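Local coordinates for leucine aminopeptidase (Legionella pneumophila, PDB 5GNE), which probably acts as a zinc-dependent aminopeptidase of the M28 family, removing residues from the amino terminus of peptides, at residues Y124-R127 / R132-V135; V135-W140 / A190-L195; Q143-L148 / V173-G178. All coordinates share one frame; numbering follows the deposited sequence.

The three contacts follow helix 132-151 from its first turn toward its C-terminal part. Contact 1 ties the preceding loop to the start of the helix, contact 2 sets the next turn against the segment that carries zinc ligand His191, and contact 3 seats a later turn on strand 170-177. Contacts 1 and 2 share Val135 and have centres 7 Å apart; Arg127 joins them through NH1 to Ile192 O (2.7 Å, a probable hydrogen bond), and its side chain lies about 8 Å from a bound zinc. Contact 3, centred 15 Å from contact 2, meets it where Val173 CG2 packs on Ala138 O at 3.5 Å, and lies away from the metal site.

Contact 1: residues Y124-R127 / R132-V135; sequences YINR and RTGV
Arg127 and Gly134 bring the loop and the first turn of helix 132-151 close together, their CA atoms 3.7 Å apart, an approach helped by the lack of a side chain on Gly134. Thr133 does most of the touching from the helix. Its OG1 donates a hydrogen bond of 2.8 Å to Asn126 O, and the donor stands above the carbonyl plane, 48° out of it. OG1 occupies the position between the backbone N and the carbonyl carbon of Thr133 (chi1 44°), which leaves CG2 beside the backbone N and turned to the loop. There CG2 meets the branch methyl CG2 of Ile125 at 3.9 Å, and it also comes within 3.9 Å of Tyr124 CD1. Tyr124 and Thr133 lie alongside each other, pointing opposite ways, with Thr133 O above one face of the tyrosine ring but nearer its margin than its centre. The side chain of Asn126 runs roughly perpendicular to that of Thr133; its amide nitrogen is held by Gly197 O, while OD1 is bonded to Ser131 OG and Ser128 N. The guanidinium of Arg127 is directed elsewhere, to the carbonyls of Gly201 and Pro200. The small threonine thus presents two surfaces to the loop: a hydroxyl that satisfies a backbone carbonyl, and a methyl that packs on apolar carbon, so that one residue of the helix meets the loop by a hydrogen bond and by apolar contact.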
# COMPACT_ATOMS: atom_id res chain seq x y z
N TYR A 124 -2.63 6.94 -18.32
CA TYR A 124 -4.01 7.31 -17.95
C TYR A 124 -4.06 8.77 -17.53
O TYR A 124 -3.12 9.29 -16.94
CB TYR A 124 -4.53 6.46 -16.79
CG TYR A 124 -4.76 5.00 -17.10
CD1 TYR A 124 -5.84 4.58 -17.88
CD2 TYR A 124 -3.92 4.02 -16.57
CE1 TYR A 124 -6.06 3.23 -18.14
CE2 TYR A 124 -4.12 2.68 -16.82
CZ TYR A 124 -5.19 2.29 -17.60
OH TYR A 124 -5.38 0.94 -17.84
N ILE A 125 -5.16 9.44 -17.86
CA ILE A 125 -5.34 10.83 -17.44
C ILE A 125 -5.26 10.92 -15.90
O ILE A 125 -4.58 11.79 -15.35
CB ILE A 125 -6.68 11.42 -17.97
CG1 ILE A 125 -6.87 12.86 -17.47
CG2 ILE A 125 -7.88 10.53 -17.63
CD1 ILE A 125 -5.80 13.82 -17.97
N ASN A 126 -5.96 10.01 -15.23
CA ASN A 126 -5.78 9.77 -13.80
C ASN A 126 -6.19 8.33 -13.56
O ASN A 126 -6.66 7.67 -14.48
CB ASN A 126 -6.64 10.74 -12.97
CG ASN A 126 -8.14 10.62 -13.27
OD1 ASN A 126 -8.73 9.54 -13.13
ND2 ASN A 126 -8.76 11.73 -13.68
N ARG A 127 -5.97 7.84 -12.34
CA ARG A 127 -6.45 6.54 -11.88
C ARG A 127 -7.33 6.73 -10.62
O ARG A 127 -7.22 5.98 -9.64
CB ARG A 127 -5.27 5.61 -11.57
CG ARG A 127 -4.36 5.27 -12.72
CD ARG A 127 -3.15 4.47 -12.24
NE ARG A 127 -1.97 5.33 -12.17
CZ ARG A 127 -1.31 5.62 -11.06
NH1 ARG A 127 -1.65 5.09 -9.91
NH2 ARG A 127 -0.27 6.42 -11.10
N ARG A 132 -13.63 6.37 -14.61
CA ARG A 132 -13.62 5.20 -15.48
C ARG A 132 -12.18 4.71 -15.66
O ARG A 132 -11.92 3.50 -15.61
CB ARG A 132 -14.30 5.53 -16.81
CG ARG A 132 -14.62 4.32 -17.68
CD ARG A 132 -15.32 3.23 -16.84
NE ARG A 132 -15.60 1.98 -17.56
CZ ARG A 132 -14.70 1.19 -18.14
NH1 ARG A 132 -13.43 1.53 -18.16
NH2 ARG A 132 -15.08 0.06 -18.74
N THR A 133 -11.25 5.62 -15.91
CA THR A 133 -9.86 5.23 -16.04
C THR A 133 -9.36 4.55 -14.77
O THR A 133 -8.65 3.56 -14.84
CB THR A 133 -8.94 6.42 -16.36
OG1 THR A 133 -9.30 7.54 -15.54
CG2 THR A 133 -9.09 6.81 -17.81
N GLY A 134 -9.76 5.08 -13.62
CA GLY A 134 -9.45 4.46 -12.34
C GLY A 134 -9.92 3.01 -12.26
O GLY A 134 -9.23 2.16 -11.72
N VAL A 135 -11.09 2.73 -12.83
CA VAL A 135 -11.61 1.38 -12.90
C VAL A 135 -10.78 0.52 -13.86
O VAL A 135 -10.45 -0.62 -13.57
CB VAL A 135 -13.10 1.37 -13.33
CG1 VAL A 135 -13.58 -0.04 -13.62
CG2 VAL A 135 -13.95 2.07 -12.26

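Contact 2: residues V135-W140 / A190-L195; sequences VEAAQW and AHIDTL. With ZN (zinc ion), chain D.
The end of strand 185-191 supplies zinc ligand His191 of this M28-family peptidase, and in the loop just after it Ile192 packs against Ala137 of helix 132-151. The touch is apolar and small: Ile192 CG1 lies 3.8 Å from Ala137 CB, and a little farther off, at 4.3 Å, from the backbone nitrogen of Ala138. With CG1 anti to the backbone N (chi1 -164°), the longer branch of the isoleucine extends to the helix, and its CD1 ends 4.1 Å from Ala137 O. The small Ala137 side chain is consistent with the close approach of the two backbones, 6.8 Å between the CA atoms of Ala138 and Ile192.

The neighbouring residue serves the metal. His191 binds zinc through NE2 at 2.3 Å, and Asp204 and Asp266 are further ligands of the same ion; Asp204 also binds the second zinc. On the other nitrogen, His191 ND1 donates to Asp193 OD1 at 2.7 Å. This bond is bent, with an N-H...acceptor angle of 135°, and the carboxylate oxygen is tilted from the imidazole plane. Together with the zinc bond it probably restrains the imidazole, while Asp193 OD2 accepts from the backbone N of Glu239, whose own side chain binds the second zinc. Asp193 is thus a second-shell residue tied to both halves of the site.

Ile192 also touches Ile209 of helix 202-221 and Gln170 of strand 170-177, the strand on whose Pro171 and Val173 Ala138 rests, and farther along helix 132-151 the indole of Trp140 stacks with His120 of helix 111-123.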
# COMPACT_ATOMS: atom_id res chain seq x y z
N VAL A 135 -11.09 2.73 -12.83
CA VAL A 135 -11.61 1.38 -12.90
C VAL A 135 -10.78 0.52 -13.86
O VAL A 135 -10.45 -0.62 -13.57
CB VAL A 135 -13.10 1.37 -13.33
CG1 VAL A 135 -13.58 -0.04 -13.62
CG2 VAL A 135 -13.95 2.07 -12.26
N GLU A 136 -10.44 1.08 -15.02
CA GLU A 136 -9.62 0.36 -15.99
C GLU A 136 -8.30 -0.07 -15.40
O GLU A 136 -7.87 -1.21 -15.61
CB GLU A 136 -9.37 1.22 -17.22
CG GLU A 136 -10.57 1.31 -18.11
CD GLU A 136 -10.52 2.45 -19.11
OE1 GLU A 136 -9.48 3.13 -19.18
OE2 GLU A 136 -11.52 2.66 -19.82
N ALA A 137 -7.69 0.83 -14.63
CA ALA A 137 -6.38 0.51 -14.07
C ALA A 137 -6.48 -0.75 -13.23
O ALA A 137 -5.65 -1.67 -13.36
CB ALA A 137 -5.83 1.69 -13.28
N ALA A 138 -7.54 -0.85 -12.45
CA ALA A 138 -7.73 -2.02 -11.60
C ALA A 138 -7.94 -3.25 -12.46
O ALA A 138 -7.32 -4.29 -12.23
CB ALA A 138 -8.90 -1.81 -10.65
N GLN A 139 -8.80 -3.14 -13.47
CA GLN A 139 -9.05 -4.28 -14.36
C GLN A 139 -7.80 -4.71 -15.08
O GLN A 139 -7.53 -5.90 -15.23
CB GLN A 139 -10.16 -3.97 -15.36
CG GLN A 139 -11.48 -3.72 -14.69
CD GLN A 139 -12.53 -3.19 -15.62
OE1 GLN A 139 -12.24 -2.39 -16.51
NE2 GLN A 139 -13.76 -3.62 -15.41
N TRP A 140 -7.04 -3.73 -15.55
CA TRP A 140 -5.75 -3.98 -16.16
C TRP A 140 -4.84 -4.84 -15.27
O TRP A 140 -4.29 -5.86 -15.70
CB TRP A 140 -5.08 -2.65 -16.51
CG TRP A 140 -3.82 -2.81 -17.25
CD1 TRP A 140 -3.68 -3.03 -18.60
CD2 TRP A 140 -2.49 -2.74 -16.72
NE1 TRP A 140 -2.35 -3.11 -18.92
CE2 TRP A 140 -1.60 -2.94 -17.79
CE3 TRP A 140 -1.97 -2.52 -15.43
CZ2 TRP A 140 -0.21 -2.94 -17.63
CZ3 TRP A 140 -0.59 -2.52 -15.27
CH2 TRP A 140 0.27 -2.73 -16.36
N ALA A 190 0.23 -2.43 -2.95
CA ALA A 190 0.50 -1.07 -3.41
C ALA A 190 -0.85 -0.50 -3.79
O ALA A 190 -1.77 -1.26 -4.06
CB ALA A 190 1.46 -1.08 -4.60
N HIS A 191 -1.01 0.81 -3.81
CA HIS A 191 -2.30 1.34 -4.21
C HIS A 191 -2.29 1.83 -5.65
O HIS A 191 -1.29 2.39 -6.11
CB HIS A 191 -2.77 2.43 -3.25
CG HIS A 191 -2.08 3.75 -3.38
ND1 HIS A 191 -2.54 4.74 -4.22
CD2 HIS A 191 -1.05 4.30 -2.68
CE1 HIS A 191 -1.78 5.83 -4.09
NE2 HIS A 191 -0.88 5.59 -3.16
N ILE A 192 -3.38 1.54 -6.36
CA ILE A 192 -3.50 1.76 -7.80
C ILE A 192 -4.02 3.16 -8.14
O ILE A 192 -3.89 3.63 -9.26
CB ILE A 192 -4.47 0.74 -8.43
CG1 ILE A 192 -4.33 0.68 -9.96
CG2 ILE A 192 -5.90 1.08 -8.08
CD1 ILE A 192 -3.15 -0.10 -10.45
N ASP A 193 -4.62 3.81 -7.16
CA ASP A 193 -5.43 4.99 -7.44
C ASP A 193 -4.62 6.26 -7.35
O ASP A 193 -3.45 6.26 -6.96
CB ASP A 193 -6.61 5.05 -6.47
CG ASP A 193 -6.18 5.46 -5.11
OD1 ASP A 193 -5.23 4.81 -4.65
OD2 ASP A 193 -6.76 6.41 -4.51
N THR A 194 -5.25 7.34 -7.79
CA THR A 194 -4.71 8.68 -7.65
C THR A 194 -5.83 9.68 -7.37
O THR A 194 -6.99 9.30 -7.38
CB THR A 194 -3.95 9.08 -8.91
OG1 THR A 194 -3.21 10.28 -8.66
CG2 THR A 194 -4.95 9.33 -10.00
N LEU A 195 -5.50 10.96 -7.20
CA LEU A 195 -6.55 11.99 -7.14
C LEU A 195 -7.23 12.23 -8.49
O LEU A 195 -6.84 11.66 -9.51
CB LEU A 195 -5.99 13.32 -6.63
CG LEU A 195 -5.58 13.32 -5.15
CD1 LEU A 195 -5.10 14.71 -4.77
CD2 LEU A 195 -6.71 12.86 -4.25
ZN ZN D . 0.70 6.77 -1.98

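Contact 3: residues Q143-L148 / V173-G178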
# COMPACT_ATOMS: atom_id res chain seq x y z
N GLN A 143 -5.85 -8.46 -14.96
CA GLN A 143 -5.58 -9.17 -16.19
C GLN A 143 -4.08 -9.41 -16.39
O GLN A 143 -3.68 -10.44 -16.93
CB GLN A 143 -6.20 -8.41 -17.35
CG GLN A 143 -5.59 -8.66 -18.68
CD GLN A 143 -6.10 -7.67 -19.69
OE1 GLN A 143 -7.29 -7.67 -20.02
NE2 GLN A 143 -5.23 -6.77 -20.14
N GLN A 144 -3.24 -8.46 -15.96
CA GLN A 144 -1.78 -8.67 -16.01
C GLN A 144 -1.37 -9.88 -15.17
O GLN A 144 -0.47 -10.63 -15.53
CB GLN A 144 -1.01 -7.44 -15.51
CG GLN A 144 -1.19 -6.19 -16.32
CD GLN A 144 -0.70 -6.34 -17.74
OE1 GLN A 144 -1.49 -6.33 -18.67
NE2 GLN A 144 0.62 -6.49 -17.91
N PHE A 145 -2.06 -10.08 -14.05
CA PHE A 145 -1.76 -11.22 -13.21
C PHE A 145 -2.26 -12.49 -13.88
O PHE A 145 -1.50 -13.44 -14.06
CB PHE A 145 -2.39 -11.07 -11.82
CG PHE A 145 -2.13 -12.25 -10.91
CD1 PHE A 145 -0.99 -12.28 -10.12
CD2 PHE A 145 -3.01 -13.33 -10.86
CE1 PHE A 145 -0.74 -13.37 -9.28
CE2 PHE A 145 -2.76 -14.42 -10.03
CZ PHE A 145 -1.63 -14.44 -9.24
N ASP A 146 -3.54 -12.50 -14.25
CA ASP A 146 -4.15 -13.65 -14.90
C ASP A 146 -3.34 -14.11 -16.11
O ASP A 146 -3.07 -15.31 -16.27
CB ASP A 146 -5.58 -13.32 -15.33
CG ASP A 146 -6.47 -12.91 -14.18
OD1 ASP A 146 -6.17 -13.30 -13.03
OD2 ASP A 146 -7.45 -12.18 -14.43
N THR A 147 -2.96 -13.15 -16.95
CA THR A 147 -2.17 -13.44 -18.14
C THR A 147 -0.86 -14.12 -17.75
O THR A 147 -0.51 -15.18 -18.30
CB THR A 147 -1.88 -12.17 -18.96
OG1 THR A 147 -3.09 -11.67 -19.54
CG2 THR A 147 -0.88 -12.49 -20.07
N LEU A 148 -0.13 -13.51 -16.82
CA LEU A 148 1.13 -14.07 -16.36
C LEU A 148 0.99 -15.51 -15.86
O LEU A 148 1.79 -16.38 -16.20
CB LEU A 148 1.70 -13.21 -15.22
CG LEU A 148 2.50 -11.97 -15.60
CD1 LEU A 148 2.91 -11.21 -14.35
CD2 LEU A 148 3.71 -12.36 -16.41
N VAL A 173 -7.82 -5.17 -6.09
CA VAL A 173 -7.55 -6.45 -6.71
C VAL A 173 -6.59 -7.26 -5.86
O VAL A 173 -5.48 -6.82 -5.58
CB VAL A 173 -6.94 -6.27 -8.10
CG1 VAL A 173 -6.68 -7.64 -8.73
CG2 VAL A 173 -7.83 -5.39 -8.98
N VAL A 174 -7.04 -8.45 -5.48
CA VAL A 174 -6.26 -9.38 -4.68
C VAL A 174 -5.84 -10.54 -5.58
O VAL A 174 -6.69 -11.14 -6.24
CB VAL A 174 -7.08 -9.90 -3.48
CG1 VAL A 174 -6.29 -10.94 -2.64
CG2 VAL A 174 -7.53 -8.76 -2.60
N THR A 175 -4.54 -10.84 -5.63
CA THR A 175 -4.04 -12.00 -6.36
C THR A 175 -3.15 -12.80 -5.42
O THR A 175 -2.65 -12.26 -4.43
CB THR A 175 -3.23 -11.63 -7.57
OG1 THR A 175 -1.94 -11.15 -7.15
CG2 THR A 175 -3.95 -10.58 -8.40
N VAL A 176 -3.01 -14.10 -5.70
CA VAL A 176 -2.20 -14.96 -4.85
C VAL A 176 -1.52 -16.03 -5.67
O VAL A 176 -2.14 -16.65 -6.53
CB VAL A 176 -3.04 -15.66 -3.72
CG1 VAL A 176 -4.22 -16.42 -4.28
CG2 VAL A 176 -2.15 -16.59 -2.90
N ILE A 177 -0.25 -16.26 -5.39
CA ILE A 177 0.45 -17.37 -5.99
C ILE A 177 0.69 -18.45 -4.92
O ILE A 177 1.24 -18.17 -3.83
CB ILE A 177 1.78 -16.94 -6.61
CG1 ILE A 177 1.55 -15.80 -7.60
CG2 ILE A 177 2.41 -18.10 -7.34
CD1 ILE A 177 2.83 -15.25 -8.12
N GLY A 178 0.26 -19.66 -5.23
CA GLY A 178 0.36 -20.77 -4.31
C GLY A 178 -0.83 -20.81 -3.36
O GLY A 178 -0.64 -20.84 -2.15
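Phe145, Thr175 and Ile177 carry this meeting of helix 132-151 with strand 170-177. The first side-chain torsion of Phe145 sends the ring toward the strand, and chi2 of 88° turns one face to Thr175. Thr175 CB sits above the middle of that face, 3.3 Å from the ring centroid and only 7° off its normal, which makes a CH-pi contact. The two branches of the threonine are spread over the same face: CG2 lies 3.5 Å from Phe145 CG, while OG1 is 3.3 Å from CE1. That hydroxyl has its polar partner in Phe232 O on the adjacent strand 230-235, so the aromatic face covers a polar group whose bonding is already met within the sheet.

At the rim of the ring the contact changes in kind. Ile177 CG1 comes to CE1 of Phe145 at 3.7 Å, close to the ring plane, and Val176 O approaches CZ at 3.5 Å, also near that plane. Phe220 of helix 202-221 meets the same phenyl group, extending the apolar layer to a second helix.

The axes of the segments 143-148 and 173-177 run nearly parallel, 20° apart and 9.6 Å at closest approach. A helix packed on the face of a mixed sheet is in keeping with the alpha/beta fold of M28 peptidases, and here the strand belongs to the antiparallel hairpin 157-164/170-177 at one margin of the sheet.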